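Local coordinates for cobalamin biosynthesis protein CobN (Mycobacterium tuberculosis, PDB 7C6O) that probably serves as the large catalytic subunit of cobaltochelatase, the ATP-dependent enzyme that inserts cobalt into the corrin ring during cobalamin biosynthesis, at residues E1142-V1147 / H1191-R1196; M1160-Y1165 / G1204-P1209; R1196-A1201 / G1216-L1221. All blocks are in the same frame, centred on the assembly; numbering follows the deposited sequence. Where two conformers were deposited one is given.

Contact 1: residues E1142-V1147 / H1191-R1196; sequences EMAATV and HGMAER
Met1193 lies against the backbone of Ala1144, and from this meeting the apolar part of the contact spreads. Met1193 CG lies 3.6 Å from Ala1144 CA and 3.7 Å from Ala1144 CB, a close approach consistent with the small alanine side chain, and the two backbones are nearest here too. With CG anti to the carbonyl carbon (chi1 -75°) and an extended second torsion (chi2 -169°), Met1193 SD comes 4.1 Å from Val1147 CG2; the valine and methionine side chains cross at about a right angle. The other valine branch is more loosely engaged, Val1147 CG1 standing 4.3 Å from Arg1196 CB.

Polar bonds do not join the two segments directly. The guanidinium of Arg1196 nevertheless ties the same pair of helices together one residue farther on, through a salt bridge to Asp1148. Within 1142-1147, Glu1142 O is gripped twice, by Thr1146 N and by Thr1146 OG1, which reach it from opposite faces of the carbonyl plane; OG1 is also bonded to Arg1122.

Met1182 and Val1173 also touch Met1193, carrying the apolar layer into neighbouring helices. With axes 9.2 Å apart and inclined by 17°, the segments form a near-parallel helix pair within an all-helical C-terminal bundle.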
loop_
_atom_site.group_PDB
_atom_site.type_symbol
_atom_site.label_atom_id
_atom_site.label_comp_id
_atom_site.label_asym_id
_atom_site.label_seq_id
_atom_site.Cartn_x
_atom_site.Cartn_y
_atom_site.Cartn_z
ATOM N N GLU A 1142 -18.126 -11.202 -10.472
ATOM C CA GLU A 1142 -17.209 -10.438 -11.313
ATOM C C GLU A 1142 -17.897 -9.942 -12.580
ATOM O O GLU A 1142 -17.589 -8.851 -13.071
ATOM C CB GLU A 1142 -15.985 -11.286 -11.660
ATOM C CG GLU A 1142 -15.132 -11.663 -10.458
ATOM C CD GLU A 1142 -14.450 -10.464 -9.822
ATOM O OE1 GLU A 1142 -14.219 -9.462 -10.531
ATOM O OE2 GLU A 1142 -14.150 -10.524 -8.610
ATOM N N MET A 1143 -18.821 -10.734 -13.131
ATOM C CA MET A 1143 -19.580 -10.263 -14.284
ATOM C C MET A 1143 -20.435 -9.058 -13.914
ATOM O O MET A 1143 -20.479 -8.064 -14.651
ATOM C CB MET A 1143 -20.449 -11.388 -14.846
ATOM C CG MET A 1143 -19.667 -12.532 -15.468
ATOM S SD MET A 1143 -20.767 -13.827 -16.080
ATOM C CE MET A 1143 -19.592 -15.025 -16.692
ATOM N N ALA A 1144 -21.111 -9.123 -12.764
ATOM C CA ALA A 1144 -21.969 -8.020 -12.344
ATOM C C ALA A 1144 -21.158 -6.770 -12.031
ATOM O O ALA A 1144 -21.593 -5.653 -12.334
ATOM C CB ALA A 1144 -22.801 -8.431 -11.129
ATOM N N ALA A 1145 -19.987 -6.934 -11.411
ATOM C CA ALA A 1145 -19.145 -5.779 -11.122
ATOM C C ALA A 1145 -18.691 -5.104 -12.407
ATOM O O ALA A 1145 -18.627 -3.871 -12.481
ATOM C CB ALA A 1145 -17.939 -6.197 -10.282
ATOM N N THR A 1146 -18.378 -5.901 -13.435
ATOM C CA THR A 1146 -17.977 -5.339 -14.720
ATOM C C THR A 1146 -19.070 -4.447 -15.297
ATOM O O THR A 1146 -18.782 -3.374 -15.837
ATOM C CB THR A 1146 -17.621 -6.464 -15.696
ATOM O OG1 THR A 1146 -16.487 -7.189 -15.200
ATOM C CG2 THR A 1146 -17.290 -5.903 -17.075
ATOM N N VAL A 1147 -20.333 -4.866 -15.180
ATOM C CA VAL A 1147 -21.431 -4.023 -15.648
ATOM C C VAL A 1147 -21.453 -2.707 -14.880
ATOM O O VAL A 1147 -21.623 -1.631 -15.468
ATOM C CB VAL A 1147 -22.773 -4.770 -15.535
ATOM C CG1 VAL A 1147 -23.921 -3.848 -15.907
ATOM C CG2 VAL A 1147 -22.771 -6.007 -16.426
ATOM N N HIS A 1191 -30.009 -9.725 -10.608
ATOM C CA HIS A 1191 -30.940 -8.625 -10.390
ATOM C C HIS A 1191 -30.240 -7.278 -10.526
ATOM O O HIS A 1191 -30.762 -6.359 -11.172
ATOM C CB HIS A 1191 -31.583 -8.765 -9.008
ATOM C CG HIS A 1191 -32.715 -7.816 -8.765
ATOM N ND1 HIS A 1191 -32.523 -6.530 -8.306
ATOM C CD2 HIS A 1191 -34.053 -7.969 -8.908
ATOM C CE1 HIS A 1191 -33.693 -5.930 -8.183
ATOM N NE2 HIS A 1191 -34.638 -6.782 -8.541
ATOM N N GLY A 1192 -29.051 -7.147 -9.935
ATOM C CA GLY A 1192 -28.330 -5.885 -10.012
ATOM C C GLY A 1192 -27.903 -5.529 -11.426
ATOM O O GLY A 1192 -27.894 -4.355 -11.802
ATOM N N MET A 1193 -27.534 -6.538 -12.223
ATOM C CA MET A 1193 -27.151 -6.291 -13.612
ATOM C C MET A 1193 -28.327 -5.771 -14.424
ATOM O O MET A 1193 -28.206 -4.779 -15.155
ATOM C CB MET A 1193 -26.610 -7.569 -14.254
ATOM C CG MET A 1193 -25.218 -7.969 -13.834
ATOM S SD MET A 1193 -24.596 -9.289 -14.899
ATOM C CE MET A 1193 -26.000 -10.389 -14.937
ATOM N N ALA A 1194 -29.473 -6.453 -14.334
ATOM C CA ALA A 1194 -30.656 -5.997 -15.056
ATOM C C ALA A 1194 -31.068 -4.606 -14.603
ATOM O O ALA A 1194 -31.428 -3.754 -15.425
ATOM C CB ALA A 1194 -31.803 -6.989 -14.864
ATOM N N GLU A 1195 -31.007 -4.352 -13.296
ATOM C CA GLU A 1195 -31.347 -3.030 -12.782
ATOM C C GLU A 1195 -30.398 -1.967 -13.323
ATOM O O GLU A 1195 -30.834 -0.880 -13.723
ATOM C CB GLU A 1195 -31.322 -3.049 -11.256
ATOM C CG GLU A 1195 -32.341 -2.136 -10.606
ATOM C CD GLU A 1195 -32.325 -2.245 -9.095
ATOM O OE1 GLU A 1195 -31.250 -2.039 -8.495
ATOM O OE2 GLU A 1195 -33.385 -2.552 -8.511
ATOM N N ARG A 1196 -29.095 -2.262 -13.350
ATOM C CA ARG A 1196 -28.130 -1.265 -13.802
ATOM C C ARG A 1196 -28.284 -0.973 -15.291
ATOM O O ARG A 1196 -28.171 0.183 -15.715
ATOM C CB ARG A 1196 -26.704 -1.723 -13.492
ATOM C CG ARG A 1196 -25.661 -0.633 -13.702
ATOM C CD ARG A 1196 -25.763 0.435 -12.625
ATOM N NE ARG A 1196 -25.172 -0.018 -11.368
ATOM C CZ ARG A 1196 -25.232 0.658 -10.226
ATOM N NH1 ARG A 1196 -25.868 1.822 -10.172
ATOM N NH2 ARG A 1196 -24.657 0.169 -9.138
#

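Contact 2: residues M1160-Y1165 / G1204-P1209; sequences MADWMY and GLWAQP
Tyr1165 and Trp1206 form the tightly packed half of this contact, whereas Asp1162 holds the more open, hydrated half. Trp1206 carries CG anti to its backbone N (chi1 -174°), which lays the indole along Tyr1165. Tyr1165 CB sits over the indole, 3.5 Å from the centroid of the Trp1206 five-membered ring in a CH-pi contact. In return, Trp1206 CB lies over one face of the phenol ring. The two ring planes are only 10° from parallel, but they are slid so far apart that they barely overlap; the methylene groups, rather than ring stacking, make the closest fit. Pro1209 CB covers the opposite indole face, and Met1160 CE the opposite face of the tyrosine. The phenol OH is bonded to Asp1154, which fixes the far end of the ring.

At the edge of the indole, the Asp1162 carboxylate spans two successive backbone amides. Ala1207 N reaches Asp1162 OD1 at 2.9 Å with an N-H...O angle of 162°, and Gln1208 N reaches Asp1162 OD2 at 2.8 Å, more bent. Both use the syn sides, tilted out of the carboxylate plane. Asp1162 OD1 also lies 3.5 Å from Trp1206 CD1. Water 1 is near both OD1 and Leu1205 O, with more acceptors in reach than protons to give; water 2 joins OD2 to the exposed Gln1208 OE1.

The chemistry thus divides the work: apolar surfaces fix the tryptophan, and a single carboxylate, probably ionised, holds the backbone that follows it through two N-H groups, with ordered waters as further partners.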
loop_
_atom_site.group_PDB
_atom_site.type_symbol
_atom_site.label_atom_id
_atom_site.label_comp_id
_atom_site.label_asym_id
_atom_site.label_seq_id
_atom_site.Cartn_x
_atom_site.Cartn_y
_atom_site.Cartn_z
ATOM N N MET A 1160 -19.196 4.123 -23.254
ATOM C CA MET A 1160 -20.004 3.067 -23.854
ATOM C C MET A 1160 -20.718 3.568 -25.101
ATOM O O MET A 1160 -21.132 4.729 -25.175
ATOM C CB MET A 1160 -21.036 2.535 -22.856
ATOM C CG MET A 1160 -20.458 1.710 -21.716
ATOM S SD MET A 1160 -19.953 0.050 -22.215
ATOM C CE MET A 1160 -21.541 -0.774 -22.323
ATOM N N ALA A 1161 -20.846 2.684 -26.087
ATOM C CA ALA A 1161 -21.726 2.891 -27.225
ATOM C C ALA A 1161 -22.943 1.989 -27.077
ATOM O O ALA A 1161 -22.922 1.003 -26.336
ATOM C CB ALA A 1161 -21.007 2.606 -28.550
ATOM N N ASP A 1162 -24.018 2.341 -27.788
ATOM C CA ASP A 1162 -25.254 1.572 -27.677
ATOM C C ASP A 1162 -25.042 0.114 -28.068
ATOM O O ASP A 1162 -25.611 -0.788 -27.445
ATOM C CB ASP A 1162 -26.353 2.200 -28.535
ATOM C CG ASP A 1162 -27.037 3.366 -27.846
ATOM O OD1 ASP A 1162 -26.564 3.790 -26.770
ATOM O OD2 ASP A 1162 -28.056 3.854 -28.380
ATOM N N TRP A 1163 -24.213 -0.141 -29.088
ATOM C CA TRP A 1163 -23.982 -1.521 -29.507
ATOM C C TRP A 1163 -23.291 -2.329 -28.416
ATOM O O TRP A 1163 -23.455 -3.553 -28.349
ATOM C CB TRP A 1163 -23.173 -1.561 -30.812
ATOM C CG TRP A 1163 -21.705 -1.236 -30.682
ATOM C CD1 TRP A 1163 -21.110 -0.024 -30.883
ATOM C CD2 TRP A 1163 -20.648 -2.150 -30.353
ATOM N NE1 TRP A 1163 -19.751 -0.123 -30.687
ATOM C CE2 TRP A 1163 -19.443 -1.418 -30.361
ATOM C CE3 TRP A 1163 -20.606 -3.514 -30.043
ATOM C CZ2 TRP A 1163 -18.213 -2.002 -30.073
ATOM C CZ3 TRP A 1163 -19.386 -4.092 -29.756
ATOM C CH2 TRP A 1163 -18.205 -3.335 -29.769
ATOM N N MET A 1164 -22.535 -1.668 -27.539
ATOM C CA MET A 1164 -21.897 -2.382 -26.439
ATOM C C MET A 1164 -22.900 -2.728 -25.343
ATOM O O MET A 1164 -22.829 -3.814 -24.761
ATOM C CB MET A 1164 -20.738 -1.554 -25.890
ATOM C CG MET A 1164 -19.717 -1.226 -26.965
ATOM S SD MET A 1164 -18.570 0.088 -26.539
ATOM C CE MET A 1164 -17.640 -0.688 -25.219
ATOM N N TYR A 1165 -23.843 -1.824 -25.056
ATOM C CA TYR A 1165 -24.920 -2.154 -24.127
ATOM C C TYR A 1165 -25.765 -3.308 -24.651
ATOM O O TYR A 1165 -26.194 -4.175 -23.879
ATOM C CB TYR A 1165 -25.803 -0.932 -23.878
ATOM C CG TYR A 1165 -25.295 0.019 -22.816
ATOM C CD1 TYR A 1165 -25.269 -0.350 -21.477
ATOM C CD2 TYR A 1165 -24.871 1.298 -23.152
ATOM C CE1 TYR A 1165 -24.814 0.524 -20.504
ATOM C CE2 TYR A 1165 -24.416 2.182 -22.185
ATOM C CZ TYR A 1165 -24.391 1.789 -20.865
ATOM O OH TYR A 1165 -23.940 2.668 -19.902
ATOM N N GLY A 1204 -30.442 7.630 -20.294
ATOM C CA GLY A 1204 -30.024 7.961 -21.638
ATOM C C GLY A 1204 -28.570 7.677 -21.946
ATOM O O GLY A 1204 -28.117 7.995 -23.054
ATOM N N LEU A 1205 -27.815 7.114 -20.997
ATOM C CA LEU A 1205 -26.465 6.651 -21.303
ATOM C C LEU A 1205 -26.502 5.558 -22.361
ATOM O O LEU A 1205 -25.625 5.484 -23.229
ATOM C CB LEU A 1205 -25.788 6.149 -20.028
ATOM C CG LEU A 1205 -25.582 7.207 -18.945
ATOM C CD1 LEU A 1205 -25.220 6.553 -17.616
ATOM C CD2 LEU A 1205 -24.506 8.188 -19.374
ATOM N N TRP A 1206 -27.505 4.687 -22.280
ATOM C CA TRP A 1206 -27.894 3.786 -23.360
ATOM C C TRP A 1206 -28.999 4.508 -24.120
ATOM O O TRP A 1206 -30.144 4.569 -23.664
ATOM C CB TRP A 1206 -28.354 2.454 -22.784
ATOM C CG TRP A 1206 -28.651 1.382 -23.775
ATOM C CD1 TRP A 1206 -28.545 1.455 -25.132
ATOM C CD2 TRP A 1206 -29.104 0.060 -23.474
ATOM N NE1 TRP A 1206 -28.907 0.254 -25.696
ATOM C CE2 TRP A 1206 -29.256 -0.618 -24.698
ATOM C CE3 TRP A 1206 -29.394 -0.618 -22.285
ATOM C CZ2 TRP A 1206 -29.685 -1.940 -24.768
ATOM C CZ3 TRP A 1206 -29.823 -1.930 -22.356
ATOM C CH2 TRP A 1206 -29.965 -2.577 -23.589
ATOM N N ALA A 1207 -28.656 5.071 -25.282
ATOM C CA ALA A 1207 -29.493 6.105 -25.884
ATOM C C ALA A 1207 -30.745 5.535 -26.542
ATOM O O ALA A 1207 -31.841 6.078 -26.368
ATOM C CB ALA A 1207 -28.682 6.911 -26.902
ATOM N N GLN A 1208 -30.604 4.459 -27.316
ATOM C CA GLN A 1208 -31.698 3.922 -28.126
ATOM C C GLN A 1208 -31.819 2.413 -27.942
ATOM O O GLN A 1208 -31.573 1.638 -28.875
ATOM C CB GLN A 1208 -31.494 4.268 -29.601
ATOM C CG GLN A 1208 -31.621 5.743 -29.912
ATOM C CD GLN A 1208 -31.456 6.032 -31.388
ATOM O OE1 GLN A 1208 -30.448 5.669 -31.996
ATOM N NE2 GLN A 1208 -32.455 6.679 -31.977
ATOM N N PRO A 1209 -32.215 1.961 -26.756
ATOM C CA PRO A 1209 -32.436 0.525 -26.565
ATOM C C PRO A 1209 -33.698 0.064 -27.276
ATOM O O PRO A 1209 -34.677 0.803 -27.401
ATOM C CB PRO A 1209 -32.571 0.388 -25.045
ATOM C CG PRO A 1209 -33.108 1.702 -24.611
ATOM C CD PRO A 1209 -32.519 2.733 -25.537
HETATM O O HOH W 1 -24.310 4.726 -25.481
HETATM O O HOH W 2 -28.126 3.718 -30.933
#

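Contact 3: residues R1196-A1201 / G1216-L1221; sequences RLLEAA and GLRQVL
Leu1198 and Leu1217 both set CG anti to their own carbonyl carbon, chi1 -75° and -76°, which carries their branches in between the two helices. There they slide past each other in opposite directions, Leu1198 CG passing 3.8 Å from Leu1217 CB. Beyond this point Leu1198 divides its methyls: Leu1198 CD1 meets Leu1221 CD1 tip to tip at 3.7 Å, while Leu1198 CD2 lies 4.0 Å from Leu1217 CB. Both methyls also touch the aliphatic stem of Arg1218, which crosses the leucine at about a right angle, with Arg1218 CG 4.0 Å from Leu1198 CD1. The extended arginine chain carries its guanidinium out to the exposed border of the helix pair, where Asp1215 supplies a salt bridge.

Deeper in the interface, Leu1197 and Leu1217 also meet at roughly a right angle, with Leu1217 CD1 3.9 Å from Leu1197 CB. Thr1169 touches both leucines, bringing helix 1162-1174 against their buried side.

Away from the leucines, Arg1196 NH1 and Glu1199 OE2 form a salt bridge within their own helix, 3.0 Å long. The 10.2 Å axis separation and the 142° angle between chain directions describe a splayed antiparallel helical hairpin, packed through leucines, formed by the final two helices of the chain.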
loop_
_atom_site.group_PDB
_atom_site.type_symbol
_atom_site.label_atom_id
_atom_site.label_comp_id
_atom_site.label_asym_id
_atom_site.label_seq_id
_atom_site.Cartn_x
_atom_site.Cartn_y
_atom_site.Cartn_z
ATOM N N ARG A 1196 -29.095 -2.262 -13.350
ATOM C CA ARG A 1196 -28.130 -1.265 -13.802
ATOM C C ARG A 1196 -28.284 -0.973 -15.291
ATOM O O ARG A 1196 -28.171 0.183 -15.715
ATOM C CB ARG A 1196 -26.704 -1.723 -13.492
ATOM C CG ARG A 1196 -25.661 -0.633 -13.702
ATOM C CD ARG A 1196 -25.763 0.435 -12.625
ATOM N NE ARG A 1196 -25.172 -0.018 -11.368
ATOM C CZ ARG A 1196 -25.232 0.658 -10.226
ATOM N NH1 ARG A 1196 -25.868 1.822 -10.172
ATOM N NH2 ARG A 1196 -24.657 0.169 -9.138
ATOM N N LEU A 1197 -28.540 -2.003 -16.100
ATOM C CA LEU A 1197 -28.728 -1.777 -17.529
ATOM C C LEU A 1197 -30.001 -0.983 -17.795
ATOM O O LEU A 1197 -30.024 -0.105 -18.667
ATOM C CB LEU A 1197 -28.744 -3.112 -18.273
ATOM C CG LEU A 1197 -27.417 -3.880 -18.233
ATOM C CD1 LEU A 1197 -27.618 -5.355 -18.544
ATOM C CD2 LEU A 1197 -26.413 -3.259 -19.200
ATOM N N LEU A 1198 -31.064 -1.258 -17.036
ATOM C CA LEU A 1198 -32.262 -0.434 -17.130
ATOM C C LEU A 1198 -32.003 0.989 -16.650
ATOM O O LEU A 1198 -32.611 1.931 -17.168
ATOM C CB LEU A 1198 -33.402 -1.075 -16.340
ATOM C CG LEU A 1198 -34.039 -2.288 -17.015
ATOM C CD1 LEU A 1198 -34.850 -3.092 -16.016
ATOM C CD2 LEU A 1198 -34.915 -1.842 -18.177
ATOM N N GLU A 1199 -31.105 1.170 -15.674
ATOM C CA GLU A 1199 -30.750 2.525 -15.258
ATOM C C GLU A 1199 -30.007 3.264 -16.366
ATOM O O GLU A 1199 -30.232 4.462 -16.577
ATOM C CB GLU A 1199 -29.908 2.500 -13.979
ATOM C CG GLU A 1199 -29.451 3.893 -13.539
ATOM C CD GLU A 1199 -28.529 3.878 -12.330
ATOM O OE1 GLU A 1199 -28.126 4.975 -11.889
ATOM O OE2 GLU A 1199 -28.207 2.781 -11.824
ATOM N N ALA A 1200 -29.118 2.571 -17.083
ATOM C CA ALA A 1200 -28.421 3.210 -18.196
ATOM C C ALA A 1200 -29.405 3.662 -19.267
ATOM O O ALA A 1200 -29.247 4.741 -19.851
ATOM C CB ALA A 1200 -27.382 2.256 -18.786
ATOM N N ALA A 1201 -30.432 2.854 -19.534
ATOM C CA ALA A 1201 -31.470 3.276 -20.470
ATOM C C ALA A 1201 -32.277 4.438 -19.906
ATOM O O ALA A 1201 -32.597 5.388 -20.630
ATOM C CB ALA A 1201 -32.382 2.098 -20.810
ATOM N N GLY A 1216 -37.368 -7.563 -21.920
ATOM C CA GLY A 1216 -36.649 -8.726 -21.425
ATOM C C GLY A 1216 -35.918 -8.445 -20.126
ATOM O O GLY A 1216 -35.904 -9.278 -19.219
ATOM N N LEU A 1217 -35.312 -7.260 -20.015
ATOM C CA LEU A 1217 -34.625 -6.896 -18.778
ATOM C C LEU A 1217 -35.603 -6.776 -17.615
ATOM O O LEU A 1217 -35.317 -7.242 -16.505
ATOM C CB LEU A 1217 -33.853 -5.592 -18.973
ATOM C CG LEU A 1217 -32.553 -5.726 -19.769
ATOM C CD1 LEU A 1217 -31.984 -4.364 -20.134
ATOM C CD2 LEU A 1217 -31.538 -6.533 -18.972
ATOM N N ARG A 1218 -36.760 -6.152 -17.847
ATOM C CA ARG A 1218 -37.758 -6.035 -16.787
ATOM C C ARG A 1218 -38.289 -7.404 -16.375
ATOM O O ARG A 1218 -38.576 -7.638 -15.196
ATOM C CB ARG A 1218 -38.902 -5.127 -17.239
ATOM C CG ARG A 1218 -38.469 -3.712 -17.579
ATOM C CD ARG A 1218 -39.661 -2.834 -17.935
ATOM N NE ARG A 1218 -39.244 -1.536 -18.462
ATOM C CZ ARG A 1218 -39.301 -1.194 -19.746
ATOM N NH1 ARG A 1218 -39.773 -2.050 -20.643
ATOM N NH2 ARG A 1218 -38.895 0.008 -20.133
ATOM N N GLN A 1219 -38.429 -8.321 -17.336
ATOM C CA GLN A 1219 -38.862 -9.675 -17.003
ATOM C C GLN A 1219 -37.838 -10.379 -16.122
ATOM O O GLN A 1219 -38.205 -11.086 -15.176
ATOM C CB GLN A 1219 -39.111 -10.477 -18.282
ATOM C CG GLN A 1219 -39.371 -11.960 -18.052
ATOM C CD GLN A 1219 -40.736 -12.238 -17.446
ATOM O OE1 GLN A 1219 -41.568 -11.339 -17.319
ATOM N NE2 GLN A 1219 -40.973 -13.491 -17.075
ATOM N N VAL A 1220 -36.547 -10.199 -16.418
ATOM C CA VAL A 1220 -35.502 -10.790 -15.585
ATOM C C VAL A 1220 -35.595 -10.256 -14.161
ATOM O O VAL A 1220 -35.481 -11.015 -13.191
ATOM C CB VAL A 1220 -34.114 -10.532 -16.203
ATOM C CG1 VAL A 1220 -33.015 -11.001 -15.262
ATOM C CG2 VAL A 1220 -33.990 -11.235 -17.552
ATOM N N LEU A 1221 -35.810 -8.945 -14.015
ATOM C CA LEU A 1221 -36.033 -8.364 -12.694
ATOM C C LEU A 1221 -37.168 -9.075 -11.967
ATOM O O LEU A 1221 -37.047 -9.421 -10.787
ATOM C CB LEU A 1221 -36.349 -6.872 -12.814
ATOM C CG LEU A 1221 -35.224 -5.853 -12.970
ATOM C CD1 LEU A 1221 -35.776 -4.453 -12.752
ATOM C CD2 LEU A 1221 -34.088 -6.141 -12.003
#

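In the fold
Read from the N terminus, the chain runs along helix 1136-1157, turns into helix 1162-1174 and passes through helix 1176-1185 before helix 1187-1203 comes alongside helix 1136-1157 and closes contact 1. Contact 2 opens before that closure and finishes beyond it, tying the start of helix 1162-1174 to the 1204-1209 loop, so the two cross. Contact 3 starts at Arg1196, the residue it shares with contact 1, and joins helix 1187-1203 to the last helix, 1211-1226; it follows contact 1 in series but crosses contact 2. The centres of contacts 1 and 3 are 10 Å apart, while a probable Trp1206 N to Ala1200 O hydrogen bond joins contact 2 to contact 3.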